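Long-range contact in putative exported protein (PDB 5TTA), which is of unknown function but is probably exported, being made with a signal sequence, and belongs to the DUF5780 family: residues 205-213 against 223-233. Numbering follows the deposited sequence.
Sequences YIISCVKQV and NSAYENWLKSF
Cys209 SG stands anti to its backbone nitrogen (chi1 -176°), as do the first ring carbons of Tyr226 and Trp229 to theirs, which sets the thiol of strand 205-213 between two aromatic rings of helix 226-233. The helix packs along strand 205-213 on one face of the antiparallel sheet, running nearly antiparallel to it at 148° with the short axes 9.1 Å apart; strand 220-222, paired with 205-215, leads into the helix by way of the turn at Asn223. Cys209 CB sits over the six-membered ring of the Trp229 indole, 3.3 Å from its centroid, a close CH-pi contact. Cys209 SG leans over the five-membered ring of the same indole and meets the Tyr226 ring at its edge, 3.9 Å from Tyr226 CD1. Lys211, its chain extended as far as CE, lays its methylenes obliquely over one Tyr226 face, with CG 3.8 Å from the ring centroid. Its bent end carries NZ to a salt bridge with Glu76 on strand 72-82, the residue that Lys211 and Gln212 both face in a classic beta bulge. Tyr226 OH hydrogen-bonds to Thr78 OG1 of that strand, and Trp229 NE1 to Tyr246 OH, so both rings are also held at their polar ends. Toward the C-terminal end of the helix, Ile207 CD1 lies over a face of Phe233, whose CD1 lies near the rim of the Trp229 face opposite Cys209 CB. At the other end Asn223 joins strand to helix: its backbone N donates to Lys211 O at 3.0 Å, while its side-chain OD1 accepts from Ala225 N in a capping bond within a type I turn. Asn223 ND2 donates to Val210 O at 2.9 Å, the hydrogen bond fairly straight, 160° at the hydrogen, and the acceptor almost exactly in the Asn223 amide plane.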
ATOM      1  N   TYR A 205     -10.625  23.644 -26.973  1.00 20.86           N
ATOM      2  CA  TYR A 205      -9.852  24.364 -25.985  1.00 16.00           C
ATOM      3  C   TYR A 205     -10.093  23.764 -24.618  1.00 18.96           C
ATOM      4  O   TYR A 205     -11.227  23.434 -24.255  1.00 19.68           O
ATOM      5  CB  TYR A 205     -10.243  25.865 -25.936  1.00 16.81           C
ATOM      6  CG  TYR A 205     -10.234  26.594 -27.259  1.00 21.27           C
ATOM      7  CD1 TYR A 205      -9.054  27.184 -27.746  1.00 20.21           C
ATOM      8  CD2 TYR A 205     -11.409  26.774 -27.985  1.00 20.25           C
ATOM      9  CE1 TYR A 205      -9.042  27.879 -28.935  1.00 24.01           C
ATOM     10  CE2 TYR A 205     -11.413  27.480 -29.171  1.00 28.31           C
ATOM     11  CZ  TYR A 205     -10.226  28.029 -29.646  1.00 30.35           C
ATOM     12  OH  TYR A 205     -10.230  28.712 -30.834  1.00 34.26           O
ATOM     13  N   ILE A 206      -9.022  23.659 -23.860  1.00 16.83           N
ATOM     14  CA  ILE A 206      -9.074  23.276 -22.460  1.00 18.73           C
ATOM     15  C   ILE A 206      -8.421  24.405 -21.688  1.00 24.32           C
ATOM     16  O   ILE A 206      -7.317  24.834 -22.038  1.00 19.84           O
ATOM     17  CB  ILE A 206      -8.360  21.936 -22.230  1.00 17.57           C
ATOM     18  CG1 ILE A 206      -9.129  20.833 -22.974  1.00 22.09           C
ATOM     19  CG2 ILE A 206      -8.215  21.644 -20.744  1.00 15.97           C
ATOM     20  CD1 ILE A 206      -8.435  19.551 -22.941  1.00 25.09           C
ATOM     21  N   ILE A 207      -9.118  24.946 -20.694  1.00 19.80           N
ATOM     22  CA  ILE A 207      -8.503  25.942 -19.826  1.00 17.02           C
ATOM     23  C   ILE A 207      -8.493  25.356 -18.431  1.00 16.61           C
ATOM     24  O   ILE A 207      -9.411  24.619 -18.064  1.00 20.97           O
ATOM     25  CB  ILE A 207      -9.241  27.303 -19.885  1.00 20.93           C
ATOM     26  CG1 ILE A 207     -10.692  27.145 -19.441  1.00 19.16           C
ATOM     27  CG2 ILE A 207      -9.217  27.855 -21.332  1.00 23.15           C
ATOM     28  CD1 ILE A 207     -11.433  28.525 -19.282  1.00 31.90           C
ATOM     29  N   SER A 208      -7.432  25.651 -17.670  1.00 17.82           N
ATOM     30  CA  SER A 208      -7.197  25.008 -16.390  1.00 16.39           C
ATOM     31  C   SER A 208      -6.830  26.016 -15.308  1.00 20.09           C
ATOM     32  O   SER A 208      -6.469  27.175 -15.580  1.00 24.74           O
ATOM     33  CB  SER A 208      -6.102  23.946 -16.498  1.00 21.27           C
ATOM     34  OG  SER A 208      -6.343  23.120 -17.639  1.00 30.24           O
ATOM     35  N   CYS A 209      -6.961  25.561 -14.061  1.00 19.40           N
ATOM     36  CA  CYS A 209      -6.598  26.387 -12.912  1.00 20.95           C
ATOM     37  C   CYS A 209      -6.173  25.465 -11.783  1.00 18.54           C
ATOM     38  O   CYS A 209      -6.870  24.485 -11.490  1.00 21.80           O
ATOM     39  CB  CYS A 209      -7.778  27.272 -12.469  1.00 29.08           C
ATOM     40  SG  CYS A 209      -7.429  28.450 -11.119  1.00 27.08           S
ATOM     41  N   VAL A 210      -5.039  25.791 -11.160  1.00 16.97           N
ATOM     42  CA  VAL A 210      -4.586  25.095  -9.962  1.00 14.24           C
ATOM     43  C   VAL A 210      -5.532  25.425  -8.822  1.00 24.05           C
ATOM     44  O   VAL A 210      -5.788  26.603  -8.547  1.00 21.71           O
ATOM     45  CB  VAL A 210      -3.160  25.513  -9.599  1.00 19.29           C
ATOM     46  CG1 VAL A 210      -2.737  24.845  -8.287  1.00 24.98           C
ATOM     47  CG2 VAL A 210      -2.179  25.169 -10.743  1.00 26.47           C
ATOM     48  N   LYS A 211      -6.056  24.392  -8.168  1.00 18.22           N
ATOM     49  CA  LYS A 211      -6.937  24.563  -7.017  1.00 20.34           C
ATOM     50  C   LYS A 211      -6.125  24.584  -5.731  1.00 19.04           C
ATOM     51  O   LYS A 211      -6.283  25.482  -4.903  1.00 21.18           O
ATOM     52  CB  LYS A 211      -7.996  23.450  -7.010  1.00 21.16           C
ATOM     53  CG  LYS A 211      -8.990  23.452  -5.830  1.00 18.84           C
ATOM     54  CD  LYS A 211     -10.069  22.379  -6.074  1.00 24.95           C
ATOM     55  CE  LYS A 211     -11.147  22.353  -4.975  1.00 29.73           C
ATOM     56  NZ  LYS A 211     -10.679  21.646  -3.752  1.00 34.79           N
ATOM     57  N   GLN A 212      -5.215  23.637  -5.574  1.00 16.83           N
ATOM     58  CA  GLN A 212      -4.302  23.630  -4.436  1.00 17.00           C
ATOM     59  C   GLN A 212      -3.104  22.747  -4.765  1.00 21.71           C
ATOM     60  O   GLN A 212      -3.126  21.961  -5.716  1.00 19.66           O
ATOM     61  CB  GLN A 212      -4.992  23.123  -3.166  1.00 18.12           C
ATOM     62  CG  GLN A 212      -5.477  21.679  -3.228  1.00 18.94           C
ATOM     63  CD  GLN A 212      -5.950  21.195  -1.855  1.00 26.83           C
ATOM     64  OE1 GLN A 212      -6.902  21.726  -1.300  1.00 28.77           O
ATOM     65  NE2 GLN A 212      -5.260  20.210  -1.302  1.00 23.41           N
ATOM     66  N   VAL A 213      -2.067  22.856  -3.942  1.00 17.57           N
ATOM     67  CA  VAL A 213      -0.919  21.951  -4.036  1.00 27.13           C
ATOM     68  C   VAL A 213      -0.480  21.588  -2.628  1.00 22.33           C
ATOM     69  O   VAL A 213      -0.708  22.333  -1.666  1.00 21.39           O
ATOM     70  CB  VAL A 213       0.300  22.494  -4.834  1.00 27.16           C
ATOM     71  CG1 VAL A 213      -0.078  23.080  -6.214  1.00 22.67           C
ATOM     72  CG2 VAL A 213       1.133  23.444  -4.022  1.00 22.26           C
ATOM     73  N   ASN A 223      -5.299  28.061  -3.820  1.00 22.49           N
ATOM     74  CA  ASN A 223      -5.424  29.197  -4.723  1.00 20.67           C
ATOM     75  C   ASN A 223      -6.638  30.044  -4.319  1.00 24.51           C
ATOM     76  O   ASN A 223      -7.779  29.643  -4.534  1.00 20.80           O
ATOM     77  CB  ASN A 223      -5.542  28.700  -6.160  1.00 21.07           C
ATOM     78  CG  ASN A 223      -5.478  29.824  -7.154  1.00 31.54           C
ATOM     79  OD1 ASN A 223      -5.406  31.000  -6.780  1.00 34.96           O
ATOM     80  ND2 ASN A 223      -5.463  29.478  -8.437  1.00 28.55           N
ATOM     81  N   SER A 224      -6.399  31.211  -3.718  1.00 23.18           N
ATOM     82  CA  SER A 224      -7.520  32.028  -3.267  1.00 29.12           C
ATOM     83  C   SER A 224      -8.361  32.557  -4.428  1.00 31.62           C
ATOM     84  O   SER A 224      -9.531  32.900  -4.223  1.00 36.70           O
ATOM     85  CB  SER A 224      -7.012  33.174  -2.373  1.00 34.02           C
ATOM     86  OG  SER A 224      -6.083  34.022  -3.037  1.00 35.77           O
ATOM     87  N   ALA A 225      -7.810  32.597  -5.643  1.00 30.39           N
ATOM     88  CA  ALA A 225      -8.560  33.023  -6.815  1.00 36.21           C
ATOM     89  C   ALA A 225      -9.389  31.905  -7.440  1.00 30.76           C
ATOM     90  O   ALA A 225     -10.157  32.173  -8.372  1.00 25.42           O
ATOM     91  CB  ALA A 225      -7.602  33.581  -7.866  1.00 35.94           C
ATOM     92  N   TYR A 226      -9.258  30.666  -6.956  1.00 27.72           N
ATOM     93  CA  TYR A 226      -9.900  29.533  -7.626  1.00 24.24           C
ATOM     94  C   TYR A 226     -11.425  29.645  -7.668  1.00 28.81           C
ATOM     95  O   TYR A 226     -12.050  29.360  -8.699  1.00 22.07           O
ATOM     96  CB  TYR A 226      -9.493  28.231  -6.949  1.00 28.27           C
ATOM     97  CG  TYR A 226     -10.214  27.024  -7.522  1.00 23.03           C
ATOM     98  CD1 TYR A 226      -9.781  26.428  -8.698  1.00 30.32           C
ATOM     99  CD2 TYR A 226     -11.297  26.463  -6.861  1.00 19.26           C
ATOM    100  CE1 TYR A 226     -10.440  25.321  -9.222  1.00 28.28           C
ATOM    101  CE2 TYR A 226     -11.960  25.363  -7.372  1.00 25.16           C
ATOM    102  CZ  TYR A 226     -11.518  24.794  -8.551  1.00 26.59           C
ATOM    103  OH  TYR A 226     -12.169  23.695  -9.053  1.00 23.37           O
ATOM    104  N   GLU A 227     -12.062  29.986  -6.549  1.00 27.27           N
ATOM    105  CA  GLU A 227     -13.522  29.952  -6.570  1.00 30.71           C
ATOM    106  C   GLU A 227     -14.066  30.942  -7.589  1.00 25.33           C
ATOM    107  O   GLU A 227     -15.012  30.626  -8.323  1.00 28.78           O
ATOM    108  CB  GLU A 227     -14.101  30.221  -5.177  1.00 40.82           C
ATOM    109  CG  GLU A 227     -14.051  29.016  -4.245  1.00 48.11           C
ATOM    110  CD  GLU A 227     -14.660  27.749  -4.854  1.00 59.76           C
ATOM    111  OE1 GLU A 227     -14.101  26.649  -4.632  1.00 63.17           O
ATOM    112  OE2 GLU A 227     -15.697  27.845  -5.551  1.00 67.52           O
ATOM    113  N   ASN A 228     -13.449  32.126  -7.673  1.00 27.32           N
ATOM    114  CA  ASN A 228     -13.849  33.134  -8.653  1.00 33.89           C
ATOM    115  C   ASN A 228     -13.670  32.619 -10.070  1.00 28.31           C
ATOM    116  O   ASN A 228     -14.525  32.845 -10.938  1.00 28.18           O
ATOM    117  CB  ASN A 228     -13.027  34.423  -8.485  1.00 35.09           C
ATOM    118  CG  ASN A 228     -13.304  35.143  -7.187  1.00 50.44           C
ATOM    119  OD1 ASN A 228     -14.352  34.964  -6.564  1.00 45.19           O
ATOM    120  ND2 ASN A 228     -12.358  35.983  -6.772  1.00 57.11           N
ATOM    121  N   TRP A 229     -12.543  31.953 -10.328  1.00 25.40           N
ATOM    122  CA  TRP A 229     -12.281  31.423 -11.662  1.00 25.09           C
ATOM    123  C   TRP A 229     -13.364  30.418 -12.053  1.00 22.59           C
ATOM    124  O   TRP A 229     -13.953  30.502 -13.134  1.00 23.75           O
ATOM    125  CB  TRP A 229     -10.882  30.783 -11.684  1.00 21.56           C
ATOM    126  CG  TRP A 229     -10.512  30.068 -12.948  1.00 22.87           C
ATOM    127  CD1 TRP A 229      -9.882  30.596 -14.040  1.00 22.92           C
ATOM    128  CD2 TRP A 229     -10.755  28.689 -13.252  1.00 24.14           C
ATOM    129  NE1 TRP A 229      -9.721  29.629 -15.005  1.00 26.20           N
ATOM    130  CE2 TRP A 229     -10.231  28.447 -14.544  1.00 26.37           C
ATOM    131  CE3 TRP A 229     -11.330  27.622 -12.541  1.00 17.87           C
ATOM    132  CZ2 TRP A 229     -10.277  27.177 -15.149  1.00 26.52           C
ATOM    133  CZ3 TRP A 229     -11.386  26.378 -13.136  1.00 22.28           C
ATOM    134  CH2 TRP A 229     -10.852  26.161 -14.436  1.00 25.69           C
ATOM    135  N   LEU A 230     -13.662  29.480 -11.158  1.00 24.96           N
ATOM    136  CA  LEU A 230     -14.680  28.483 -11.446  1.00 22.22           C
ATOM    137  C   LEU A 230     -16.025  29.148 -11.707  1.00 21.78           C
ATOM    138  O   LEU A 230     -16.730  28.796 -12.656  1.00 29.98           O
ATOM    139  CB  LEU A 230     -14.761  27.488 -10.294  1.00 20.91           C
ATOM    140  CG  LEU A 230     -15.588  26.234 -10.555  1.00 26.86           C
ATOM    141  CD1 LEU A 230     -14.898  25.359 -11.612  1.00 24.11           C
ATOM    142  CD2 LEU A 230     -15.800  25.444  -9.257  1.00 29.39           C
ATOM    143  N   LYS A 231     -16.382  30.144 -10.894  1.00 25.84           N
ATOM    144  CA  LYS A 231     -17.672  30.797 -11.080  1.00 26.93           C
ATOM    145  C   LYS A 231     -17.715  31.579 -12.397  1.00 26.09           C
ATOM    146  O   LYS A 231     -18.738  31.581 -13.087  1.00 29.30           O
ATOM    147  CB  LYS A 231     -17.973  31.696  -9.877  1.00 26.21           C
ATOM    148  CG  LYS A 231     -19.335  32.415  -9.927  1.00 35.83           C
ATOM    149  CD  LYS A 231     -20.473  31.458 -10.302  1.00 51.80           C
ATOM    150  CE  LYS A 231     -20.674  30.349  -9.270  1.00 57.28           C
ATOM    151  NZ  LYS A 231     -21.895  29.539  -9.548  1.00 62.42           N
ATOM    152  N   SER A 232     -16.607  32.221 -12.776  1.00 25.98           N
ATOM    153  CA  SER A 232     -16.596  32.991 -14.018  1.00 30.18           C
ATOM    154  C   SER A 232     -16.704  32.112 -15.260  1.00 29.23           C
ATOM    155  O   SER A 232     -17.292  32.534 -16.266  1.00 27.86           O
ATOM    156  CB  SER A 232     -15.322  33.822 -14.098  1.00 39.60           C
ATOM    157  OG  SER A 232     -15.276  34.769 -13.052  1.00 38.91           O
ATOM    158  N   PHE A 233     -16.140  30.912 -15.230  1.00 24.90           N
ATOM    159  CA  PHE A 233     -15.992  30.120 -16.443  1.00 28.25           C
ATOM    160  C   PHE A 233     -16.898  28.897 -16.528  1.00 22.26           C
ATOM    161  O   PHE A 233     -17.339  28.567 -17.622  1.00 22.74           O
ATOM    162  CB  PHE A 233     -14.532  29.654 -16.604  1.00 20.66           C
ATOM    163  CG  PHE A 233     -13.565  30.752 -17.006  1.00 21.88           C
ATOM    164  CD1 PHE A 233     -12.542  31.149 -16.149  1.00 31.55           C
ATOM    165  CD2 PHE A 233     -13.662  31.362 -18.252  1.00 26.53           C
ATOM    166  CE1 PHE A 233     -11.631  32.153 -16.518  1.00 27.07           C
ATOM    167  CE2 PHE A 233     -12.763  32.363 -18.622  1.00 33.35           C
ATOM    168  CZ  PHE A 233     -11.736  32.745 -17.754  1.00 26.94           C
TER